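Local coordinates for hypothetical protein yigZ (Escherichia coli, PDB 1VI7), which is of uncertain function but may bind anions or guanyl ribonucleotides and hydrolyse ribonucleoside triphosphates, at residues A[23-28]-A[117-122]; A[28-33]-A[39-44]; A[79-84]-A[111-116]. One frame throughout, in Å; residues are numbered along the deposited sequence.

Contact 1: residues A[23-28]-A[117-122]; sequences SRFITM and VKAYGG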
# COMPACT_ATOMS: atom_id res chain seq x y z
N SER A 23 2.41 -1.87 -31.73
CA SER A 23 1.50 -1.35 -30.73
C SER A 23 2.25 -0.75 -29.57
O SER A 23 3.46 -1.01 -29.44
CB SER A 23 0.61 -2.50 -30.26
OG SER A 23 0.04 -3.17 -31.39
N ARG A 24 1.62 -0.06 -28.62
CA ARG A 24 2.46 0.57 -27.58
C ARG A 24 1.99 0.35 -26.17
O ARG A 24 1.04 0.95 -25.68
CB ARG A 24 2.63 2.03 -27.94
CG ARG A 24 3.29 2.97 -26.98
CD ARG A 24 4.75 2.85 -26.81
NE ARG A 24 5.58 2.74 -27.96
CZ ARG A 24 5.89 1.67 -28.68
NH1 ARG A 24 5.40 0.47 -28.37
NH2 ARG A 24 6.70 1.76 -29.73
N PHE A 25 2.77 -0.48 -25.47
CA PHE A 25 2.49 -0.82 -24.09
C PHE A 25 3.44 -0.14 -23.10
O PHE A 25 4.63 -0.48 -23.02
CB PHE A 25 2.53 -2.32 -23.90
CG PHE A 25 1.70 -3.16 -24.81
CD1 PHE A 25 2.23 -3.71 -25.96
CD2 PHE A 25 0.38 -3.47 -24.48
CE1 PHE A 25 1.49 -4.53 -26.79
CE2 PHE A 25 -0.37 -4.28 -25.30
CZ PHE A 25 0.18 -4.80 -26.45
N ILE A 26 2.87 0.67 -22.22
CA ILE A 26 3.58 1.40 -21.22
C ILE A 26 3.10 1.08 -19.81
O ILE A 26 2.12 1.63 -19.32
CB ILE A 26 3.49 2.93 -21.41
N THR A 27 3.89 0.26 -19.13
CA THR A 27 3.66 -0.15 -17.77
C THR A 27 4.15 0.91 -16.80
O THR A 27 5.22 1.47 -17.05
CB THR A 27 4.42 -1.45 -17.42
OG1 THR A 27 4.18 -2.37 -18.50
CG2 THR A 27 3.88 -2.04 -16.12
N MET A 28 3.38 1.20 -15.78
CA MET A 28 3.73 2.20 -14.79
C MET A 28 3.38 1.67 -13.40
O MET A 28 2.28 1.19 -13.14
CB MET A 28 3.00 3.52 -15.08
CG MET A 28 3.37 4.14 -16.43
SD MET A 28 2.32 5.54 -16.89
CE MET A 28 2.52 6.55 -15.42
N VAL A 117 -1.23 -11.77 -22.99
CA VAL A 117 -0.71 -12.18 -21.70
C VAL A 117 0.76 -11.82 -21.56
O VAL A 117 1.16 -11.28 -20.52
CB VAL A 117 -0.92 -13.68 -21.43
CG1 VAL A 117 -0.06 -14.18 -20.28
CG2 VAL A 117 -2.41 -13.91 -21.16
N LYS A 118 1.56 -12.01 -22.62
CA LYS A 118 2.98 -11.66 -22.49
C LYS A 118 3.18 -10.15 -22.54
O LYS A 118 4.22 -9.63 -22.10
CB LYS A 118 3.84 -12.40 -23.48
CG LYS A 118 3.44 -13.80 -23.85
CD LYS A 118 4.15 -14.91 -23.09
CE LYS A 118 3.43 -16.24 -23.27
NZ LYS A 118 3.38 -16.66 -24.71
N ALA A 119 2.18 -9.40 -22.98
CA ALA A 119 2.31 -7.96 -23.08
C ALA A 119 1.92 -7.31 -21.75
O ALA A 119 2.44 -6.26 -21.38
CB ALA A 119 1.50 -7.40 -24.21
N TYR A 120 1.02 -7.95 -21.03
CA TYR A 120 0.55 -7.43 -19.77
C TYR A 120 1.31 -8.01 -18.60
O TYR A 120 1.87 -7.25 -17.82
CB TYR A 120 -0.96 -7.68 -19.66
CG TYR A 120 -1.72 -6.75 -20.59
CD1 TYR A 120 -1.77 -5.40 -20.27
CD2 TYR A 120 -2.33 -7.19 -21.76
CE1 TYR A 120 -2.43 -4.52 -21.10
CE2 TYR A 120 -2.97 -6.30 -22.60
CZ TYR A 120 -3.04 -4.97 -22.25
OH TYR A 120 -3.68 -4.07 -23.06
N GLY A 121 1.27 -9.33 -18.46
CA GLY A 121 2.01 -10.01 -17.39
C GLY A 121 3.48 -9.60 -17.51
O GLY A 121 4.06 -8.95 -16.64
N GLY A 122 4.05 -9.85 -18.68
CA GLY A 122 5.40 -9.49 -19.01
C GLY A 122 5.76 -8.04 -18.78
O GLY A 122 6.91 -7.69 -18.52
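Phe25 is the main point of touch between strand 23-28 and helix 117-122. The Phe25 ring meets two consecutive helix residues in two different ways. Over one face lies the methyl of Ala119. Ala119 CB sits 3.7 Å from the centroid of the Phe25 ring and only 14° off its normal, a well-centred CH-pi contact. The rim of the ring reaches Tyr120. Phe25 CE2 is 4.1 Å from Tyr120 CZ and 4.0 Å from Tyr120 OH. The two rings form a T-shaped pair, with the edge of Phe25 toward the face of Tyr120 and the planes at 83°. CG of Tyr120 lies anti to its carbonyl carbon (chi1 -73°). Its CB starts away from the strand, yet this torsion brings the phenol end back to Phe25. Thr27, next on this face, points toward the helix but does not reach it. Ile20 of the adjacent strand touches both Phe25 and Ala119 and so extends the same apolar layer. The polar end of Tyr120 is held separately, by a hydrogen bond from OH to Glu77 OE1. The contact between the segments therefore rests on buried apolar and aromatic packing, while the bond to Glu77 satisfies the hydroxyl and probably helps hold the ring that Phe25 meets.

Contact 2: residues A[28-33]-A[39-44]; sequences MLAHTD and KAFVES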
# COMPACT_ATOMS: atom_id res chain seq x y z
N MET A 28 3.38 1.20 -15.78
CA MET A 28 3.73 2.20 -14.79
C MET A 28 3.38 1.67 -13.40
O MET A 28 2.28 1.19 -13.14
CB MET A 28 3.00 3.52 -15.08
CG MET A 28 3.37 4.14 -16.43
SD MET A 28 2.32 5.54 -16.89
CE MET A 28 2.52 6.55 -15.42
N LEU A 29 4.40 1.52 -12.58
CA LEU A 29 4.32 1.07 -11.19
C LEU A 29 4.38 2.30 -10.28
O LEU A 29 4.76 3.37 -10.80
CB LEU A 29 5.54 0.19 -10.86
CG LEU A 29 5.39 -1.30 -11.06
CD1 LEU A 29 4.90 -1.60 -12.45
CD2 LEU A 29 6.67 -2.06 -10.75
N ALA A 30 4.13 2.14 -8.99
CA ALA A 30 4.15 3.24 -8.04
C ALA A 30 3.71 2.80 -6.66
O ALA A 30 2.97 1.82 -6.57
CB ALA A 30 3.12 4.29 -8.53
N HIS A 31 4.05 3.52 -5.61
CA HIS A 31 3.62 3.17 -4.24
C HIS A 31 2.18 3.58 -4.00
O HIS A 31 1.80 4.73 -4.23
CB HIS A 31 4.53 3.85 -3.23
CG HIS A 31 4.09 3.75 -1.80
ND1 HIS A 31 3.39 4.74 -1.15
CD2 HIS A 31 4.27 2.77 -0.88
CE1 HIS A 31 3.16 4.38 0.09
NE2 HIS A 31 3.69 3.18 0.30
N THR A 32 1.34 2.66 -3.55
CA THR A 32 -0.08 2.94 -3.31
C THR A 32 -0.57 2.26 -2.04
O THR A 32 -0.93 1.08 -2.08
CB THR A 32 -1.00 2.44 -4.45
OG1 THR A 32 -0.90 1.02 -4.56
CG2 THR A 32 -0.70 3.09 -5.78
N ASP A 33 -0.57 2.97 -0.92
CA ASP A 33 -1.09 2.32 0.31
C ASP A 33 -2.63 2.51 0.31
O ASP A 33 -3.15 3.62 0.18
CB ASP A 33 -0.46 2.79 1.58
CG ASP A 33 -0.95 2.11 2.84
OD1 ASP A 33 -0.36 2.32 3.93
OD2 ASP A 33 -1.93 1.34 2.77
N LYS A 39 -6.52 3.64 -6.92
CA LYS A 39 -7.43 4.36 -7.82
C LYS A 39 -6.90 5.75 -8.16
O LYS A 39 -7.05 6.23 -9.28
CB LYS A 39 -8.80 4.48 -7.16
CG LYS A 39 -9.90 4.80 -8.15
CD LYS A 39 -10.97 3.70 -8.12
CE LYS A 39 -10.40 2.41 -8.72
NZ LYS A 39 -10.04 2.62 -10.16
N ALA A 40 -6.30 6.40 -7.16
CA ALA A 40 -5.69 7.70 -7.35
C ALA A 40 -4.90 7.84 -8.64
O ALA A 40 -5.25 8.69 -9.48
CB ALA A 40 -4.80 8.02 -6.16
N PHE A 41 -3.84 7.06 -8.88
CA PHE A 41 -3.06 7.27 -10.09
C PHE A 41 -3.53 6.54 -11.31
O PHE A 41 -3.00 6.72 -12.43
CB PHE A 41 -1.58 7.12 -9.83
CG PHE A 41 -1.06 5.72 -9.92
CD1 PHE A 41 -0.19 5.34 -10.93
CD2 PHE A 41 -1.46 4.78 -8.98
CE1 PHE A 41 0.29 4.05 -11.01
CE2 PHE A 41 -0.98 3.49 -9.05
CZ PHE A 41 -0.11 3.13 -10.07
N VAL A 42 -4.64 5.81 -11.22
CA VAL A 42 -5.16 5.21 -12.48
C VAL A 42 -5.71 6.35 -13.33
O VAL A 42 -5.60 6.39 -14.55
CB VAL A 42 -6.19 4.13 -12.19
CG1 VAL A 42 -5.70 3.18 -11.09
CG2 VAL A 42 -7.53 4.73 -11.76
N GLU A 43 -6.28 7.35 -12.63
CA GLU A 43 -6.82 8.54 -13.25
C GLU A 43 -5.71 9.28 -14.01
O GLU A 43 -5.88 9.58 -15.19
CB GLU A 43 -7.40 9.52 -12.21
CG GLU A 43 -8.67 10.25 -12.62
CD GLU A 43 -8.47 11.45 -13.52
OE1 GLU A 43 -9.12 11.53 -14.60
OE2 GLU A 43 -7.70 12.37 -13.16
N SER A 44 -4.58 9.45 -13.33
CA SER A 44 -3.46 10.19 -13.90
C SER A 44 -2.89 9.57 -15.17
O SER A 44 -2.51 10.27 -16.11
CB SER A 44 -2.34 10.45 -12.90
OG SER A 44 -2.10 9.44 -11.98
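Phe41 packs on Ala30 and Thr32 in a partly buried, apolar strand-to-helix contact. It joins the later part of strand 23-31 and the residue that follows, Thr32, to helix 34-48, the next element of the chain. Phe41 supplies about half of the buried surface. The methyl of Ala30 lies over one face of its ring, displaced from the centre toward the rim. Ala30 CB is 4.0 Å from the ring centroid and 22° off the normal, a CH-pi contact. The CZ and CE1 side of the ring is nearest to this methyl. Thr32 meets the neighbouring part of the ring obliquely, with its CG2 3.3 Å from Phe41 CE2. With CG2 anti to the carbonyl carbon (chi1 62°), the methyl goes to Phe41 and OG1 to a hydrogen bond with Thr99 OG1. Met28 takes part through its backbone, with Met28 O 4.1 Å from Phe41 CE1, near the ring plane. On the helix, the Ser44 hydroxyl turns back on the chain, and OG donates to Phe41 O at 2.9 Å, well to the side of the carbonyl. Phe41 also touches Thr99, so its ring bridges to strand 98-105, the antiparallel neighbour of strand 23-31. Leu29 points away from helix 34-48 and packs on Ala127 and Leu128 of helix 113-128. The two helices thus approach strand 23-31 from opposite faces.

Contact 3: residues A[79-84]-A[111-116]; sequences AGTAGK and LGTGGL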
# COMPACT_ATOMS: atom_id res chain seq x y z
N ALA A 79 -11.19 -11.15 -21.34
CA ALA A 79 -11.19 -11.62 -19.97
C ALA A 79 -10.01 -12.50 -19.61
O ALA A 79 -9.61 -13.36 -20.40
CB ALA A 79 -12.50 -12.35 -19.67
N GLY A 80 -9.44 -12.29 -18.43
CA GLY A 80 -8.34 -12.98 -17.85
C GLY A 80 -7.02 -12.89 -18.61
O GLY A 80 -6.09 -13.68 -18.34
N THR A 81 -6.89 -11.91 -19.50
CA THR A 81 -5.71 -11.78 -20.35
C THR A 81 -4.93 -10.52 -20.11
O THR A 81 -3.81 -10.38 -20.62
CB THR A 81 -6.14 -11.93 -21.83
OG1 THR A 81 -5.26 -12.82 -22.51
CG2 THR A 81 -6.20 -10.61 -22.55
N ALA A 82 -5.49 -9.53 -19.43
CA ALA A 82 -4.75 -8.30 -19.12
C ALA A 82 -4.86 -8.05 -17.62
O ALA A 82 -4.25 -7.11 -17.13
CB ALA A 82 -5.25 -7.08 -19.90
N GLY A 83 -5.58 -8.84 -16.84
CA GLY A 83 -5.69 -8.42 -15.43
C GLY A 83 -4.96 -9.33 -14.49
O GLY A 83 -4.14 -8.92 -13.69
N LYS A 84 -5.37 -10.62 -14.50
CA LYS A 84 -4.75 -11.58 -13.58
C LYS A 84 -3.27 -11.73 -13.83
O LYS A 84 -2.49 -11.59 -12.88
CB LYS A 84 -5.51 -12.88 -13.57
CG LYS A 84 -6.58 -13.05 -12.51
N LEU A 111 -2.92 -9.25 -31.74
CA LEU A 111 -2.21 -10.48 -31.39
C LEU A 111 -3.05 -11.38 -30.50
O LEU A 111 -3.93 -10.90 -29.80
CB LEU A 111 -0.85 -10.18 -30.78
CG LEU A 111 -0.67 -8.99 -29.85
CD1 LEU A 111 0.59 -9.16 -29.01
CD2 LEU A 111 -0.58 -7.68 -30.63
N GLY A 112 -2.79 -12.69 -30.56
CA GLY A 112 -3.46 -13.72 -29.86
C GLY A 112 -3.70 -13.57 -28.38
O GLY A 112 -3.40 -12.56 -27.75
N THR A 113 -4.31 -14.61 -27.78
CA THR A 113 -4.59 -14.55 -26.34
C THR A 113 -3.27 -14.61 -25.57
O THR A 113 -2.98 -13.79 -24.71
CB THR A 113 -5.56 -15.63 -25.89
OG1 THR A 113 -5.68 -15.60 -24.45
CG2 THR A 113 -5.10 -17.01 -26.29
N GLY A 114 -2.38 -15.49 -26.05
CA GLY A 114 -1.03 -15.58 -25.52
C GLY A 114 -0.32 -14.24 -25.63
O GLY A 114 0.15 -13.68 -24.65
N GLY A 115 -0.35 -13.65 -26.82
CA GLY A 115 0.26 -12.40 -27.14
C GLY A 115 -0.06 -11.29 -26.16
O GLY A 115 0.80 -10.45 -25.88
N LEU A 116 -1.31 -11.19 -25.73
CA LEU A 116 -1.77 -10.20 -24.77
C LEU A 116 -1.23 -10.50 -23.38
O LEU A 116 -0.86 -9.57 -22.68
CB LEU A 116 -3.30 -10.18 -24.67
CG LEU A 116 -4.02 -9.76 -25.96
CD1 LEU A 116 -5.50 -9.71 -25.74
CD2 LEU A 116 -3.48 -8.42 -26.45
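Thr81 carries the loop side of this contact and meets Leu116 and Thr113 near the start of helix 113-128. Its two branches do different work. The apolar part is between Thr81 and Leu116. Thr81 CG2 lies 3.4 Å from Leu116 CD1 and 3.6 Å from Leu116 CB, so the methyl lies across the leucine chain at a slant. Leu116 carries its CG beside the backbone N (chi1 -64°), and the extended second torsion (chi2 -177°) sets CD1 next to that methyl. Leu116 also touches Pro78 and Arg104, which join it to the same loop and to strand 98-105. The polar part is slight. Thr81 OG1 and Thr113 OG1 are 3.4 Å apart and form a weak hydrogen bond in which either hydroxyl could be the donor. Thr113 O is also close, 3.3 Å from Thr81 OG1. Backbone bonding shapes the helix start. Leu116 N donates to Gly112 O at 3.2 Å, and Gly112 occupies the N-cap position. Gly114 and Gly115 follow in the first turn, where neither has a side chain to add to the contact. This is a loop packed on the glycine-rich N-terminal turn of a helix. It joins the approach to helix 84-93 with the start of helix 113-128, within a UPF0029 domain that is probably related to the ribosomal S5 domain 2-like folds.

In the fold
All three contacts belong to the UPF0029 part of the chain. Contacts 1 and 2 share strand 23-31, with centres about 16 Å apart. Met28 ends one segment and begins the other, touching only in contact 2. Residues 23-28 meet helix 113-128, whereas residues 28-33 meet helix 34-48. Contacts 1 and 3 lie along helix 113-128, with centres about 10 Å apart, and they touch: Val117 CG2 is 3.3 Å from Thr81 OG1, and Tyr120 CD2 is 3.5 Å from Ala82 CB. Tyr120 thus links the sheet side to the loop. Contacts 2 and 3 are separate, about 11 Å apart at their nearest atoms. Both are nested within the chain loop that contact 1 closes.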